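Local coordinates for ThiJ/pfpI family protein (Bacillus anthracis, PDB 3EFE) that is of undetermined function but belongs to the DJ-1/PfpI family, which includes chaperones, proteases and glyoxalase-like enzymes, at residues D[102-112]-D[160-169]. Sequence-based numbering, arbitrary orientation.
Sequences LKIGTIVAAIC and NLVTASGIAP
Asn-160 turns its carboxamide toward the last turn of helix 92-104, at Leu-102, and one nitrogen, ND2, serves two backbone carbonyls near it. Asn-160 ND2 lies 2.7 Å from Thr-106 O, above that carbonyl plane. Asn-160 ND2 also reaches Leu-102 O at 3.1 Å, in the carbonyl plane and on a lone pair. Both bonds are bent, and both acceptors are tilted out of the amide plane. A chi1 of 65°, with CG between the backbone N and the carbonyl carbon, folds the amide toward this turn, in which Gly-105, with positive phi, ends helix 92-104 in a Schellman motif. Ile-107 CD1 packs against the same side chain, 3.5 Å from Asn-160 CB.

Beyond it, strands 107-111 and 161-164 run parallel, their axes 4.7 Å apart and only 7° from aligned. Backbone bonds alternate from Val-108 N to Asn-160 O through to Cys-112 N with Ala-164 O; the one from Ala-164 N to Ala-110 O is weak. On one face Val-108 CG2 meets Leu-161 CD1 at 3.8 Å, the two side chains slanting across each other. The other carries Ala-109, Val-162, Ile-111 and Ala-164, where Phe-172 of helix 169-179 covers both alanines and Ile-111. The extended Ile-111 chain brings CD1 to 3.4 Å from Ser-165 O, at the start of a type I turn. Gly-166, having no side chain, lets its CA come to 3.6 Å from Cys-112 CB, with Cys-112 SG alongside.

The parallel pair belongs to the alpha/beta sheet of the DJ-1/PfpI fold. Cys-112, with a positive phi of 71° directly between strand 107-111 and helix 113-119 and touching Glu-20, fits that family's nucleophile elbow, where it is probably the reactive cysteine.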
loop_
_atom_site.group_PDB
_atom_site.type_symbol
_atom_site.label_atom_id
_atom_site.label_comp_id
_atom_site.label_asym_id
_atom_site.label_seq_id
_atom_site.Cartn_x
_atom_site.Cartn_y
_atom_site.Cartn_z
ATOM N N LEU D 102 -17.503 18.977 -0.680
ATOM C CA LEU D 102 -18.560 18.014 -0.984
ATOM C C LEU D 102 -19.665 18.696 -1.745
ATOM O O LEU D 102 -20.180 18.086 -2.640
ATOM C CB LEU D 102 -19.126 17.300 0.281
ATOM C CG LEU D 102 -18.324 16.099 0.795
ATOM C CD1 LEU D 102 -18.520 15.887 2.323
ATOM C CD2 LEU D 102 -18.695 14.886 -0.003
ATOM N N LYS D 103 -19.977 19.955 -1.369
ATOM C CA LYS D 103 -20.971 20.866 -2.032
ATOM C C LYS D 103 -20.722 21.199 -3.510
ATOM O O LYS D 103 -21.632 21.025 -4.322
ATOM C CB LYS D 103 -21.109 22.225 -1.311
ATOM C CG LYS D 103 -21.715 22.153 0.065
ATOM C CD LYS D 103 -21.749 23.536 0.802
ATOM C CE LYS D 103 -21.515 23.379 2.396
ATOM N NZ LYS D 103 -22.650 22.755 3.174
ATOM N N ILE D 104 -19.528 21.726 -3.835
ATOM C CA ILE D 104 -19.172 21.975 -5.227
ATOM C C ILE D 104 -19.089 20.708 -6.079
ATOM O O ILE D 104 -19.114 20.760 -7.318
ATOM C CB ILE D 104 -17.866 22.828 -5.409
ATOM C CG1 ILE D 104 -17.873 23.461 -6.852
ATOM C CG2 ILE D 104 -16.516 22.011 -5.051
ATOM C CD1 ILE D 104 -17.181 24.820 -6.986
ATOM N N GLY D 105 -18.979 19.558 -5.440
ATOM C CA GLY D 105 -19.059 18.252 -6.132
ATOM C C GLY D 105 -17.724 17.546 -6.268
ATOM O O GLY D 105 -17.554 16.675 -7.102
ATOM N N THR D 106 -16.772 17.889 -5.405
ATOM C CA THR D 106 -15.500 17.177 -5.447
ATOM C C THR D 106 -15.715 15.772 -4.878
ATOM O O THR D 106 -16.438 15.618 -3.891
ATOM C CB THR D 106 -14.375 17.925 -4.756
ATOM O OG1 THR D 106 -14.020 17.242 -3.603
ATOM C CG2 THR D 106 -14.726 19.312 -4.416
ATOM N N ILE D 107 -15.204 14.742 -5.581
ATOM C CA ILE D 107 -15.305 13.333 -5.138
ATOM C C ILE D 107 -14.381 13.203 -3.908
ATOM O O ILE D 107 -13.189 13.495 -3.994
ATOM C CB ILE D 107 -14.822 12.323 -6.218
ATOM C CG1 ILE D 107 -15.464 12.603 -7.592
ATOM C CG2 ILE D 107 -14.965 10.840 -5.762
ATOM C CD1 ILE D 107 -16.933 12.667 -7.612
ATOM N N VAL D 108 -14.946 12.843 -2.761
ATOM C CA VAL D 108 -14.116 12.591 -1.571
ATOM C C VAL D 108 -14.140 11.117 -1.202
ATOM O O VAL D 108 -15.185 10.489 -1.137
ATOM C CB VAL D 108 -14.314 13.605 -0.338
ATOM C CG1 VAL D 108 -15.366 14.621 -0.617
ATOM C CG2 VAL D 108 -14.415 12.866 1.020
ATOM N N ALA D 109 -12.942 10.572 -1.049
ATOM C CA ALA D 109 -12.719 9.148 -0.825
ATOM C C ALA D 109 -12.012 9.059 0.520
ATOM O O ALA D 109 -10.859 9.536 0.602
ATOM C CB ALA D 109 -11.829 8.572 -1.932
ATOM N N ALA D 110 -12.720 8.506 1.538
ATOM C CA ALA D 110 -12.265 8.366 2.956
ATOM C C ALA D 110 -12.163 6.911 3.330
ATOM O O ALA D 110 -13.051 6.138 3.067
ATOM C CB ALA D 110 -13.249 9.016 3.915
ATOM N N ILE D 111 -11.087 6.513 3.955
ATOM C CA ILE D 111 -10.898 5.098 4.295
ATOM C C ILE D 111 -10.544 5.116 5.788
ATOM O O ILE D 111 -9.853 6.004 6.271
ATOM C CB ILE D 111 -9.848 4.367 3.395
ATOM C CG1 ILE D 111 -9.763 2.901 3.760
ATOM C CG2 ILE D 111 -8.386 5.078 3.412
ATOM C CD1 ILE D 111 -9.298 2.028 2.680
ATOM N N CYS D 112 -11.158 4.202 6.511
ATOM C CA CYS D 112 -10.728 3.812 7.818
ATOM C C CYS D 112 -11.007 4.926 8.824
ATOM O O CYS D 112 -12.105 5.401 8.863
ATOM C CB CYS D 112 -9.288 3.325 7.766
ATOM S SG CYS D 112 -8.698 2.533 9.366
ATOM N N ASN D 160 -20.867 11.552 -4.731
ATOM C CA ASN D 160 -19.456 11.941 -4.836
ATOM C C ASN D 160 -18.667 11.647 -3.548
ATOM O O ASN D 160 -17.689 12.341 -3.238
ATOM C CB ASN D 160 -19.356 13.440 -5.177
ATOM C CG ASN D 160 -19.898 14.347 -4.051
ATOM O OD1 ASN D 160 -20.987 14.094 -3.499
ATOM N ND2 ASN D 160 -19.138 15.395 -3.705
ATOM N N LEU D 161 -19.132 10.645 -2.787
ATOM C CA LEU D 161 -18.443 10.180 -1.587
ATOM C C LEU D 161 -18.209 8.668 -1.679
ATOM O O LEU D 161 -19.121 7.895 -1.980
ATOM C CB LEU D 161 -19.260 10.486 -0.341
ATOM C CG LEU D 161 -18.705 9.915 0.974
ATOM C CD1 LEU D 161 -17.605 10.830 1.568
ATOM C CD2 LEU D 161 -19.844 9.690 1.952
ATOM N N VAL D 162 -16.970 8.257 -1.426
ATOM C CA VAL D 162 -16.650 6.841 -1.251
ATOM C C VAL D 162 -16.051 6.687 0.164
ATOM O O VAL D 162 -15.162 7.428 0.558
ATOM C CB VAL D 162 -15.679 6.310 -2.386
ATOM C CG1 VAL D 162 -15.387 4.868 -2.186
ATOM C CG2 VAL D 162 -16.302 6.537 -3.770
ATOM N N THR D 163 -16.601 5.757 0.934
ATOM C CA THR D 163 -16.054 5.362 2.258
ATOM C C THR D 163 -15.707 3.851 2.242
ATOM O O THR D 163 -16.281 3.050 1.488
ATOM C CB THR D 163 -17.023 5.632 3.369
ATOM O OG1 THR D 163 -18.292 5.124 2.968
ATOM C CG2 THR D 163 -17.086 7.119 3.691
ATOM N N ALA D 164 -14.772 3.470 3.082
ATOM C CA ALA D 164 -14.403 2.070 3.139
ATOM C C ALA D 164 -13.802 1.745 4.486
ATOM O O ALA D 164 -13.240 2.595 5.161
ATOM C CB ALA D 164 -13.371 1.733 2.016
ATOM N N SER D 165 -13.860 0.488 4.827
ATOM C CA SER D 165 -13.025 -0.040 5.865
ATOM C C SER D 165 -11.519 -0.056 5.519
ATOM O O SER D 165 -11.194 -0.261 4.386
ATOM C CB SER D 165 -13.479 -1.469 6.204
ATOM O OG SER D 165 -12.866 -1.866 7.399
ATOM N N GLY D 166 -10.636 0.060 6.541
ATOM C CA GLY D 166 -9.203 -0.034 6.438
ATOM C C GLY D 166 -8.681 -1.368 5.972
ATOM O O GLY D 166 -7.608 -1.438 5.293
ATOM N N ILE D 167 -9.471 -2.421 6.203
ATOM C CA ILE D 167 -9.055 -3.727 5.699
ATOM C C ILE D 167 -9.380 -3.961 4.225
ATOM O O ILE D 167 -9.019 -4.982 3.679
ATOM C CB ILE D 167 -9.558 -4.917 6.552
ATOM C CG1 ILE D 167 -11.091 -5.052 6.456
ATOM C CG2 ILE D 167 -9.090 -4.738 8.037
ATOM C CD1 ILE D 167 -11.657 -5.830 7.603
ATOM N N ALA D 168 -10.024 -3.008 3.578
ATOM C CA ALA D 168 -10.535 -3.174 2.220
ATOM C C ALA D 168 -9.947 -2.120 1.247
ATOM O O ALA D 168 -10.700 -1.424 0.547
ATOM C CB ALA D 168 -12.089 -3.075 2.258
ATOM N N PRO D 169 -8.591 -2.027 1.146
ATOM C CA PRO D 169 -8.017 -1.066 0.177
ATOM C C PRO D 169 -8.257 -1.318 -1.331
ATOM O O PRO D 169 -8.283 -0.353 -2.124
ATOM C CB PRO D 169 -6.533 -1.072 0.511
ATOM C CG PRO D 169 -6.290 -2.254 1.359
ATOM C CD PRO D 169 -7.549 -2.761 1.892
#